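Local coordinates for protein probable hydrogenase maturation factor HypB (Methanocaldococcus jannaschii, PDB 2HF9) that probably acts as a slow GTPase that supports nickel insertion into [NiFe] hydrogenases, and binds zinc, at residues I18-K23 and A134-L138; I71-A77 and V91-G97; T96-L102 and I124-N129; H141-I147 and I162-D167. All coordinates share one frame; numbering follows the deposited sequence.

The four contacts lie in and around one parallel sheet of a P-loop GTPase fold: interaction 2 pairs two of its strands, interactions 3 and 4 join strands to loops or turns, and interaction 1 lays a helix on a loop. Interactions 2 and 3, with centres about 8 Å apart, share Thr96 and Gly97. Interaction 3 holds a magnesium ligand and two known zinc-binding residues, Cys100 (here in a disulfide) and His101. Interaction 1 touches it where Phe136 meets His101. Interaction 4, about 20 Å from interaction 2 between centres, meets interaction 1 where Arg143 approaches Ala134, and interaction 3 where Ile162 touches Asn129. Its Ile147 side chain is about 9 Å from a bound nucleotide.

Interaction 1 (I18-K23 and A134-L138); sequences ILKANK and ADFDL
Asn22, Leu19 and Ile18, all on one turn of helix 18-35, meet Phe136 and Asp137. The contact lays this N-terminal helix against the loop that joins strands 121-125 and 142-148 of the P-loop GTPase fold. Asn22 ND2 donates to Asp137 O at 2.8 Å. The donor approaches a lone pair in the carbonyl plane, but the N-H is bent to 144°. Asn22 CG is anti to the backbone N (chi1 -176°), which carries the amide across to the loop. Beside this bond Lys23 adds only a weak salt bridge, its bent chain bringing Lys23 NZ to 3.4 Å from Asp137 OD2. The Asn22 amide stands steeply, at 75°, to the Phe136 ring, and Asn22 CG meets Phe136 CD2 at 3.7 Å. Leu19 CD2 lies over one face of the ring as a CH-pi contact, 3.9 Å from the Phe136 centroid. Leu19 CD2 also touches Asp135 O at 3.3 Å. Ile18 CG2 comes in at the ring edge, in the plane, 3.6 Å from CE2 of Phe136. The ring is therefore held from a face and from its rim. Further out, the Phe136 ring stacks with His101, one of the known zinc-binding residues. Asn22 OD1 accepts from Ala104 N, so both ends of the amide are used. An alanine in place of Asn22 is likely to leave Asp137 O and Ala104 N without these mates and open a gap beside the Phe136 ring. Asp137 has its stronger partners elsewhere: OD2 pairs with Arg30 NH2 and OD1 accepts from Gly139 N.

Interaction 2 (I71-A77 and V91-G97); sequences IAGDVIA and VVPLNTG
Ala72 is bonded through both its backbone polar atoms to strand 90-95. Ala72 N donates to Val92 O at 3.0 Å, and Ala72 O accepts from Leu94 N at 2.8 Å. The ladder continues with Asp74 N to Leu94 O at 3.1 Å. Thr96 N then donates to Asp74 O at 2.9 Å, but from well above the carbonyl plane, 55° out of it. The two parallel strands belong to a beta-alpha-beta crossover, with helix 78-85 between them. Strand 90-95 is the outermost on this side within the chain. On its other side, strand 68-74 bonds to strand 121-125 through Ile71 and Gly73. At the end of its strand, Asn95 pairs through its side chain with the loop after strand 68-74. Asn95 OD1 accepts from Ala77 N at 2.9 Å in a nearly straight bond, 171° at the hydrogen. Asn95 CG lies anti to its carbonyl carbon (chi1 -66°), which turns the amide toward the loop. A water closes the far end: it donates to Val75 O at 2.7 Å and accepts from Gly97 N at 2.8 Å. On the face with Ile71 and Leu94, Ile71 CG2 packs on Leu94 CD1 at 3.6 Å.

Interaction 3 (T96-L102 and I124-N129); sequences TGKECHL and IENVGN. With MG (magnesium ion), chain C; GSP (5'-guanosine-diphosphate-monothiophosphate), chain E.
The carbonyl oxygen of Cys100 is buried against a methyl, Val127 CG2 at 3.1 Å, and has no hydrogen-bond partner in the model. Asn129 CB lies 3.6 Å from Cys100 O. Val127 CG1 lies anti to the carbonyl carbon (chi1 -40°) and CG2 between the backbone N and the carbonyl carbon. This puts CG2 on Cys100 O and Val127 CG1 on Thr96, 3.7 Å from Thr96 OG1. The polar work is done by Asn126. Asn126 OD1 accepts from Leu102 N across the contact at 3.0 Å, almost straight at 168°, and from Val127 N at 2.8 Å. The Val127 donor lies on a lone pair in the carbonyl plane, while Leu102 N is tilted from that plane. Asn126 ND2 donates to Asp42 and to a water beside Leu102 O. A leucine in place of Asn126 would probably leave Leu102 N and Val127 N without their acceptor, and Asp42 and the water without the ND2 donor. Leu102 CD1 packs on Ile124 CG2 at 3.6 Å. Asn129 OD1 accepts from Ile131 N and Cys132 N, beside the Cys100-Cys132 disulfide. Cys100 also packs on Cys100 of the second subunit. Glu125, just before Asn126, points away from loop 96-102: Glu125 OE2 binds magnesium at 2.1 Å. Thr52, Asp80, a water and the nucleotide oxygens O3G and O2B complete the ion's shell. One short chain segment thus ties the loop that carries the zinc-binding residues Cys100 and His101 to the magnesium-nucleotide site of a SIMIBI-class P-loop GTPase.

Interaction 4 (H141-I147 and I162-D167); sequences HKRIVVI and IMKTAD
Arg143 and Asp167 bond to each other twice, once through the Asp167 carboxylate and once backbone to backbone. The contact joins strand 142-148 to the turn after helix 160-163, within a beta-alpha-beta unit that leads on to strand 168-172. Arg143 N donates to the anti lone pair of Asp167 OD2 at 2.8 Å. Asp167 N returns a bond to Arg143 O, also at 2.8 Å. The arginine side chain then runs along Thr165. Arg143 CB lies 3.6 Å from Thr165 O, CG passes a little further off, and Arg143 CD closes to 3.4 Å from that oxygen. A bend at chi3 (68°) follows. Arg143 NE donates weakly to Thr165 O at 3.2 Å. At the tip, Arg143 NH2 donates to Thr165 OG1 at 3.1 Å, with the oxygen in the guanidinium plane, and also to Pro133 O. NH1 faces Asp42 in a long, weak ion pair. Thr165 OG1 is itself fixed, because it donates to Ile162 O at 2.7 Å. Beyond the arginine a water links Lys142 NZ to Asp167 OD1, and the lysine has a salt bridge to Glu224. Val145 CG2 packs on Ala166 CB. Met163 and Ile147 reach toward each other tip to tip, Met163 CE to Ile147 CG2 at 3.9 Å.

Interaction 1 (I18-K23 and A134-L138)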
# COMPACT_ATOMS: atom_id res chain seq x y z
N ILE A 18 -4.23 -21.88 8.85
CA ILE A 18 -3.59 -20.66 9.37
C ILE A 18 -4.56 -19.77 10.15
O ILE A 18 -4.23 -19.31 11.25
CB ILE A 18 -2.91 -19.85 8.22
CG1 ILE A 18 -1.95 -20.73 7.41
CG2 ILE A 18 -2.21 -18.60 8.77
CD1 ILE A 18 -0.65 -21.13 8.13
N LEU A 19 -5.75 -19.53 9.60
CA LEU A 19 -6.72 -18.60 10.18
C LEU A 19 -7.42 -19.12 11.43
O LEU A 19 -7.84 -18.34 12.28
CB LEU A 19 -7.76 -18.16 9.14
CG LEU A 19 -7.28 -17.45 7.87
CD1 LEU A 19 -8.47 -17.06 7.01
CD2 LEU A 19 -6.42 -16.23 8.18
N LYS A 20 -7.55 -20.44 11.53
CA LYS A 20 -8.18 -21.08 12.69
C LYS A 20 -7.26 -21.00 13.90
O LYS A 20 -7.71 -20.74 15.02
CB LYS A 20 -8.56 -22.54 12.40
CG LYS A 20 -9.69 -22.74 11.38
CD LYS A 20 -9.15 -23.03 9.98
CE LYS A 20 -9.03 -21.77 9.14
NZ LYS A 20 -8.07 -21.93 8.01
N ALA A 21 -5.97 -21.23 13.66
CA ALA A 21 -4.94 -21.11 14.70
C ALA A 21 -4.75 -19.66 15.14
O ALA A 21 -4.57 -19.39 16.33
CB ALA A 21 -3.63 -21.70 14.21
N ASN A 22 -4.80 -18.74 14.18
CA ASN A 22 -4.71 -17.31 14.47
C ASN A 22 -5.85 -16.82 15.36
O ASN A 22 -5.62 -16.08 16.31
CB ASN A 22 -4.66 -16.48 13.18
CG ASN A 22 -4.46 -15.00 13.45
OD1 ASN A 22 -3.36 -14.56 13.78
ND2 ASN A 22 -5.53 -14.22 13.30
N LYS A 23 -7.07 -17.25 15.03
CA LYS A 23 -8.27 -16.87 15.79
C LYS A 23 -8.20 -17.31 17.25
O LYS A 23 -8.56 -16.55 18.15
CB LYS A 23 -9.55 -17.40 15.10
CG LYS A 23 -10.87 -17.18 15.86
CD LYS A 23 -11.16 -15.71 16.23
CE LYS A 23 -11.69 -14.89 15.07
NZ LYS A 23 -10.60 -14.32 14.22
N ALA A 134 -6.60 -8.00 6.40
CA ALA A 134 -8.05 -8.20 6.50
C ALA A 134 -8.42 -9.51 7.19
O ALA A 134 -9.34 -9.55 8.01
CB ALA A 134 -8.68 -8.13 5.11
N ASP A 135 -7.68 -10.58 6.87
CA ASP A 135 -7.97 -11.92 7.38
C ASP A 135 -7.31 -12.25 8.73
O ASP A 135 -7.57 -13.31 9.29
CB ASP A 135 -7.57 -12.98 6.35
CG ASP A 135 -8.41 -12.91 5.08
OD1 ASP A 135 -9.59 -12.48 5.15
OD2 ASP A 135 -7.89 -13.31 4.02
N PHE A 136 -6.47 -11.35 9.23
CA PHE A 136 -5.70 -11.65 10.45
C PHE A 136 -6.05 -10.78 11.65
O PHE A 136 -5.50 -9.70 11.85
CB PHE A 136 -4.20 -11.64 10.16
CG PHE A 136 -3.73 -12.84 9.38
CD1 PHE A 136 -3.71 -12.82 7.99
CD2 PHE A 136 -3.32 -13.99 10.04
CE1 PHE A 136 -3.28 -13.94 7.26
CE2 PHE A 136 -2.89 -15.11 9.33
CZ PHE A 136 -2.87 -15.08 7.94
N ASP A 137 -6.99 -11.29 12.45
CA ASP A 137 -7.36 -10.73 13.75
C ASP A 137 -6.13 -10.80 14.68
O ASP A 137 -5.52 -11.86 14.83
CB ASP A 137 -8.52 -11.55 14.32
CG ASP A 137 -9.02 -11.06 15.68
OD1 ASP A 137 -8.46 -10.08 16.24
OD2 ASP A 137 -9.98 -11.67 16.19
N LEU A 138 -5.78 -9.66 15.26
CA LEU A 138 -4.60 -9.57 16.13
C LEU A 138 -4.93 -9.84 17.60
O LEU A 138 -4.02 -9.99 18.43
CB LEU A 138 -3.92 -8.20 15.99
CG LEU A 138 -3.44 -7.74 14.61
CD1 LEU A 138 -2.61 -6.46 14.73
CD2 LEU A 138 -2.64 -8.81 13.90

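Interaction 2 (I71-A77 and V91-G97)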
# COMPACT_ATOMS: atom_id res chain seq x y z
N ILE A 71 2.58 -1.08 19.70
CA ILE A 71 3.31 -2.09 18.96
C ILE A 71 3.42 -1.56 17.53
O ILE A 71 2.40 -1.28 16.89
CB ILE A 71 2.59 -3.47 18.98
CG1 ILE A 71 2.64 -4.08 20.38
CG2 ILE A 71 3.21 -4.43 17.96
CD1 ILE A 71 1.62 -5.20 20.63
N ALA A 72 4.64 -1.39 17.06
CA ALA A 72 4.89 -0.87 15.72
C ALA A 72 5.53 -1.94 14.85
O ALA A 72 6.69 -2.31 15.05
CB ALA A 72 5.78 0.36 15.79
N GLY A 73 4.75 -2.45 13.90
CA GLY A 73 5.24 -3.47 12.98
C GLY A 73 5.48 -2.92 11.59
O GLY A 73 4.60 -2.28 11.00
N ASP A 74 6.67 -3.17 11.06
CA ASP A 74 7.01 -2.86 9.67
C ASP A 74 8.31 -3.58 9.31
O ASP A 74 8.95 -4.14 10.19
CB ASP A 74 7.14 -1.35 9.45
CG ASP A 74 7.00 -0.95 7.98
OD1 ASP A 74 6.60 -1.79 7.14
OD2 ASP A 74 7.31 0.21 7.67
N VAL A 75 8.67 -3.56 8.03
CA VAL A 75 9.93 -4.15 7.56
C VAL A 75 11.11 -3.66 8.40
O VAL A 75 11.89 -4.46 8.93
CB VAL A 75 10.20 -3.84 6.06
CG1 VAL A 75 11.28 -4.76 5.50
CG2 VAL A 75 8.92 -3.97 5.24
N ILE A 76 11.23 -2.34 8.51
CA ILE A 76 12.17 -1.71 9.43
C ILE A 76 11.34 -0.94 10.46
O ILE A 76 10.92 0.20 10.23
CB ILE A 76 13.20 -0.81 8.70
CG1 ILE A 76 13.84 -1.58 7.52
CG2 ILE A 76 14.28 -0.34 9.67
CD1 ILE A 76 14.59 -0.72 6.53
N ALA A 77 11.11 -1.58 11.60
CA ALA A 77 10.18 -1.08 12.61
C ALA A 77 10.65 0.17 13.35
O ALA A 77 9.83 0.90 13.92
CB ALA A 77 9.83 -2.19 13.60
N VAL A 91 6.96 1.36 23.60
CA VAL A 91 6.83 0.79 22.26
C VAL A 91 7.56 -0.55 22.15
O VAL A 91 8.71 -0.68 22.55
CB VAL A 91 7.37 1.75 21.17
CG1 VAL A 91 7.07 1.21 19.78
CG2 VAL A 91 6.79 3.15 21.35
N VAL A 92 6.86 -1.54 21.60
CA VAL A 92 7.48 -2.78 21.18
C VAL A 92 7.56 -2.78 19.66
O VAL A 92 6.52 -2.80 18.98
CB VAL A 92 6.72 -4.03 21.68
CG1 VAL A 92 7.39 -5.31 21.18
CG2 VAL A 92 6.66 -4.04 23.21
N PRO A 93 8.78 -2.73 19.11
CA PRO A 93 8.91 -2.80 17.66
C PRO A 93 8.88 -4.24 17.17
O PRO A 93 9.36 -5.14 17.85
CB PRO A 93 10.29 -2.17 17.41
CG PRO A 93 11.07 -2.46 18.65
CD PRO A 93 10.09 -2.61 19.78
N LEU A 94 8.29 -4.44 15.99
CA LEU A 94 8.27 -5.75 15.35
C LEU A 94 8.74 -5.63 13.91
O LEU A 94 8.04 -5.07 13.06
CB LEU A 94 6.88 -6.39 15.42
CG LEU A 94 6.35 -6.88 16.77
CD1 LEU A 94 4.91 -7.37 16.64
CD2 LEU A 94 7.23 -7.99 17.36
N ASN A 95 9.94 -6.14 13.64
CA ASN A 95 10.45 -6.21 12.28
C ASN A 95 9.76 -7.38 11.58
O ASN A 95 9.96 -8.54 11.94
CB ASN A 95 11.97 -6.37 12.27
CG ASN A 95 12.69 -5.14 12.81
OD1 ASN A 95 12.44 -4.02 12.40
ND2 ASN A 95 13.61 -5.37 13.74
N THR A 96 8.93 -7.05 10.60
CA THR A 96 7.96 -8.00 10.06
C THR A 96 8.45 -8.76 8.83
O THR A 96 7.70 -9.57 8.27
CB THR A 96 6.62 -7.30 9.74
OG1 THR A 96 6.85 -6.19 8.87
CG2 THR A 96 5.96 -6.81 11.02
N GLY A 97 9.68 -8.51 8.41
CA GLY A 97 10.28 -9.18 7.25
C GLY A 97 9.43 -9.05 6.00
O GLY A 97 9.01 -7.95 5.65
O HOH W 1 12.15 -7.18 8.87

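Interaction 3 (T96-L102 and I124-N129)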
# COMPACT_ATOMS: atom_id res chain seq x y z
N THR A 96 8.93 -7.05 10.60
CA THR A 96 7.96 -8.00 10.06
C THR A 96 8.45 -8.76 8.83
O THR A 96 7.70 -9.57 8.27
CB THR A 96 6.62 -7.30 9.74
OG1 THR A 96 6.85 -6.19 8.87
CG2 THR A 96 5.96 -6.81 11.02
N GLY A 97 9.68 -8.51 8.41
CA GLY A 97 10.28 -9.18 7.25
C GLY A 97 9.43 -9.05 6.00
O GLY A 97 9.01 -7.95 5.65
N LYS A 98 9.18 -10.17 5.34
CA LYS A 98 8.43 -10.17 4.09
C LYS A 98 6.93 -10.40 4.29
O LYS A 98 6.16 -10.44 3.32
CB LYS A 98 9.03 -11.18 3.10
CG LYS A 98 10.46 -10.85 2.70
CD LYS A 98 10.97 -11.77 1.60
CE LYS A 98 12.41 -11.44 1.24
NZ LYS A 98 12.95 -12.32 0.16
N GLU A 99 6.51 -10.54 5.55
CA GLU A 99 5.10 -10.72 5.89
C GLU A 99 4.30 -9.44 5.61
O GLU A 99 4.70 -8.34 5.98
CB GLU A 99 4.96 -11.14 7.35
CG GLU A 99 3.85 -12.16 7.61
CD GLU A 99 4.02 -13.44 6.82
OE1 GLU A 99 5.11 -14.06 6.88
OE2 GLU A 99 3.06 -13.85 6.13
N CYS A 100 3.16 -9.61 4.94
CA CYS A 100 2.31 -8.48 4.54
C CYS A 100 1.22 -8.17 5.57
O CYS A 100 0.23 -7.50 5.25
CB CYS A 100 1.70 -8.74 3.16
SG CYS A 100 0.79 -10.28 3.03
N HIS A 101 1.42 -8.65 6.80
CA HIS A 101 0.48 -8.45 7.90
C HIS A 101 1.14 -8.85 9.22
O HIS A 101 2.05 -9.68 9.23
CB HIS A 101 -0.78 -9.29 7.69
CG HIS A 101 -0.53 -10.77 7.72
ND1 HIS A 101 -0.22 -11.50 6.59
CD2 HIS A 101 -0.53 -11.66 8.74
CE1 HIS A 101 -0.05 -12.77 6.91
NE2 HIS A 101 -0.23 -12.89 8.22
N LEU A 102 0.68 -8.26 10.32
CA LEU A 102 0.96 -8.81 11.64
C LEU A 102 -0.02 -9.95 11.89
O LEU A 102 -1.06 -10.02 11.23
CB LEU A 102 0.80 -7.74 12.72
CG LEU A 102 1.81 -6.60 12.81
CD1 LEU A 102 1.33 -5.57 13.81
CD2 LEU A 102 3.19 -7.10 13.21
N ILE A 124 -1.72 -0.62 18.05
CA ILE A 124 -0.88 -1.46 17.20
C ILE A 124 -0.88 -0.92 15.78
O ILE A 124 -1.94 -0.86 15.14
CB ILE A 124 -1.36 -2.93 17.18
CG1 ILE A 124 -1.55 -3.47 18.60
CG2 ILE A 124 -0.40 -3.80 16.36
CD1 ILE A 124 -2.04 -4.92 18.65
N GLU A 125 0.29 -0.52 15.28
CA GLU A 125 0.39 -0.14 13.88
C GLU A 125 0.75 -1.35 13.04
O GLU A 125 1.87 -1.86 13.10
CB GLU A 125 1.38 0.99 13.64
CG GLU A 125 1.37 1.46 12.19
CD GLU A 125 2.13 2.75 11.96
OE1 GLU A 125 2.33 3.50 12.93
OE2 GLU A 125 2.53 3.01 10.81
N ASN A 126 -0.23 -1.81 12.26
CA ASN A 126 -0.06 -2.94 11.37
C ASN A 126 0.82 -2.55 10.19
O ASN A 126 1.12 -1.37 10.00
CB ASN A 126 -1.43 -3.41 10.88
CG ASN A 126 -1.52 -4.91 10.72
OD1 ASN A 126 -0.61 -5.55 10.19
ND2 ASN A 126 -2.63 -5.47 11.16
N VAL A 127 1.21 -3.52 9.38
CA VAL A 127 1.99 -3.21 8.18
C VAL A 127 1.08 -2.51 7.15
O VAL A 127 -0.12 -2.78 7.11
CB VAL A 127 2.70 -4.45 7.58
CG1 VAL A 127 3.27 -5.35 8.68
CG2 VAL A 127 1.75 -5.23 6.71
N GLY A 128 1.65 -1.61 6.36
CA GLY A 128 0.89 -0.87 5.34
C GLY A 128 0.54 -1.74 4.15
O GLY A 128 1.38 -2.01 3.30
N ASN A 129 -0.73 -2.16 4.09
CA ASN A 129 -1.22 -3.12 3.11
C ASN A 129 -2.73 -3.20 3.28
O ASN A 129 -3.22 -3.35 4.40
CB ASN A 129 -0.60 -4.51 3.36
CG ASN A 129 -0.76 -5.47 2.17
OD1 ASN A 129 -1.87 -5.78 1.74
ND2 ASN A 129 0.37 -5.95 1.65
MG MG C . 3.82 4.53 10.01
PG GSP E . 3.79 3.86 6.88
O3B GSP E . 3.04 5.27 6.74
S1G GSP E . 2.95 2.66 5.97
O2G GSP E . 5.21 4.07 6.32
O3G GSP E . 3.87 3.47 8.37
PB GSP E . 1.93 5.83 7.78
O1B GSP E . 0.60 5.35 7.35
O2B GSP E . 2.24 5.52 9.19
PA GSP E . 2.72 8.60 8.19
O1A GSP E . 2.13 8.90 9.51
O2A GSP E . 4.18 8.34 8.28
O3A GSP E . 1.94 7.41 7.44
O5' GSP E . 2.37 9.82 7.20
C5' GSP E . 2.77 9.79 5.84
C4' GSP E . 2.97 11.22 5.34
O4' GSP E . 1.72 11.88 5.20
C3' GSP E . 3.81 12.08 6.26
O3' GSP E . 4.62 12.87 5.42
C2' GSP E . 2.81 12.94 6.99
O2' GSP E . 3.33 14.20 7.33
C1' GSP E . 1.71 13.08 5.95
N9 GSP E . 0.34 13.25 6.45
C8 GSP E . -0.37 12.41 7.28
N7 GSP E . -1.61 12.93 7.43
C5 GSP E . -1.71 14.06 6.69
C6 GSP E . -2.74 14.97 6.48
O6 GSP E . -3.84 14.80 7.02
N1 GSP E . -2.53 16.05 5.65
C2 GSP E . -1.30 16.24 5.04
N2 GSP E . -1.10 17.29 4.25
N3 GSP E . -0.28 15.33 5.25
C4 GSP E . -0.49 14.26 6.06
O HOH W 2 -3.30 -8.33 10.40
O HOH W 3 5.07 5.98 9.30

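Interaction 4 (H141-I147 and I162-D167)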
# COMPACT_ATOMS: atom_id res chain seq x y z
N HIS A 141 -9.55 -5.12 20.33
CA HIS A 141 -10.96 -4.81 20.54
C HIS A 141 -11.58 -4.14 19.32
O HIS A 141 -12.71 -4.45 18.94
CB HIS A 141 -11.14 -3.95 21.79
CG HIS A 141 -10.74 -4.65 23.05
ND1 HIS A 141 -9.46 -4.62 23.55
CD2 HIS A 141 -11.45 -5.43 23.89
CE1 HIS A 141 -9.40 -5.34 24.65
NE2 HIS A 141 -10.60 -5.84 24.88
N LYS A 142 -10.83 -3.24 18.69
CA LYS A 142 -11.31 -2.54 17.49
C LYS A 142 -10.27 -2.48 16.38
O LYS A 142 -9.06 -2.48 16.62
CB LYS A 142 -11.79 -1.12 17.83
CG LYS A 142 -12.94 -1.02 18.81
CD LYS A 142 -14.27 -1.49 18.22
CE LYS A 142 -15.34 -1.58 19.30
NZ LYS A 142 -16.60 -2.16 18.77
N ARG A 143 -10.77 -2.41 15.16
CA ARG A 143 -9.94 -2.28 13.98
C ARG A 143 -10.20 -0.94 13.30
O ARG A 143 -11.35 -0.55 13.09
CB ARG A 143 -10.21 -3.45 13.03
CG ARG A 143 -9.74 -4.79 13.59
CD ARG A 143 -10.42 -5.98 12.93
NE ARG A 143 -10.04 -6.15 11.52
CZ ARG A 143 -8.97 -6.82 11.10
NH1 ARG A 143 -8.13 -7.38 11.97
NH2 ARG A 143 -8.72 -6.92 9.80
N ILE A 144 -9.12 -0.24 12.99
CA ILE A 144 -9.20 1.07 12.34
C ILE A 144 -8.48 0.98 11.00
O ILE A 144 -7.32 0.58 10.95
CB ILE A 144 -8.58 2.19 13.23
CG1 ILE A 144 -9.30 2.27 14.58
CG2 ILE A 144 -8.59 3.54 12.49
CD1 ILE A 144 -8.65 3.18 15.61
N VAL A 145 -9.18 1.33 9.92
CA VAL A 145 -8.55 1.38 8.61
C VAL A 145 -8.37 2.84 8.21
O VAL A 145 -9.34 3.60 8.12
CB VAL A 145 -9.32 0.59 7.52
CG1 VAL A 145 -8.68 0.77 6.14
CG2 VAL A 145 -9.37 -0.89 7.87
N VAL A 146 -7.11 3.22 7.99
CA VAL A 146 -6.77 4.56 7.56
C VAL A 146 -6.40 4.54 6.08
O VAL A 146 -5.44 3.88 5.68
CB VAL A 146 -5.58 5.14 8.37
CG1 VAL A 146 -5.34 6.62 8.00
CG2 VAL A 146 -5.82 4.99 9.87
N ILE A 147 -7.19 5.23 5.27
CA ILE A 147 -6.79 5.51 3.90
C ILE A 147 -6.73 7.01 3.73
O ILE A 147 -7.14 7.76 4.62
CB ILE A 147 -7.72 4.85 2.83
CG1 ILE A 147 -9.19 5.29 2.98
CG2 ILE A 147 -7.50 3.32 2.79
CD1 ILE A 147 -10.01 4.53 4.02
N ILE A 162 -11.10 -5.52 3.17
CA ILE A 162 -10.55 -4.95 4.40
C ILE A 162 -11.50 -3.94 5.04
O ILE A 162 -11.58 -3.85 6.27
CB ILE A 162 -9.12 -4.35 4.21
CG1 ILE A 162 -8.41 -4.17 5.57
CG2 ILE A 162 -9.16 -3.05 3.40
CD1 ILE A 162 -6.93 -3.82 5.48
N MET A 163 -12.21 -3.18 4.20
CA MET A 163 -13.16 -2.17 4.66
C MET A 163 -14.26 -2.77 5.52
O MET A 163 -14.67 -2.18 6.51
CB MET A 163 -13.78 -1.40 3.49
CG MET A 163 -12.79 -0.57 2.69
SD MET A 163 -11.86 0.63 3.67
CE MET A 163 -10.49 0.90 2.56
N LYS A 164 -14.70 -3.97 5.15
CA LYS A 164 -15.72 -4.70 5.91
C LYS A 164 -15.24 -5.17 7.28
O LYS A 164 -16.06 -5.52 8.14
CB LYS A 164 -16.25 -5.89 5.11
CG LYS A 164 -17.02 -5.50 3.86
CD LYS A 164 -17.62 -6.74 3.20
CE LYS A 164 -18.09 -6.44 1.79
NZ LYS A 164 -16.97 -6.60 0.81
N THR A 165 -13.93 -5.19 7.49
CA THR A 165 -13.36 -5.63 8.77
C THR A 165 -13.13 -4.45 9.73
O THR A 165 -12.79 -4.64 10.89
CB THR A 165 -12.04 -6.44 8.59
OG1 THR A 165 -10.97 -5.55 8.24
CG2 THR A 165 -12.20 -7.50 7.50
N ALA A 166 -13.36 -3.24 9.23
CA ALA A 166 -13.11 -2.02 10.01
C ALA A 166 -14.28 -1.65 10.92
O ALA A 166 -15.45 -1.78 10.54
CB ALA A 166 -12.78 -0.87 9.08
N ASP A 167 -13.94 -1.20 12.12
CA ASP A 167 -14.90 -0.60 13.04
C ASP A 167 -14.91 0.92 12.85
O ASP A 167 -15.93 1.58 13.08
CB ASP A 167 -14.54 -0.95 14.48
CG ASP A 167 -14.59 -2.45 14.74
OD1 ASP A 167 -15.69 -3.02 14.71
OD2 ASP A 167 -13.52 -3.05 14.98
O HOH W 4 -16.20 -4.30 17.05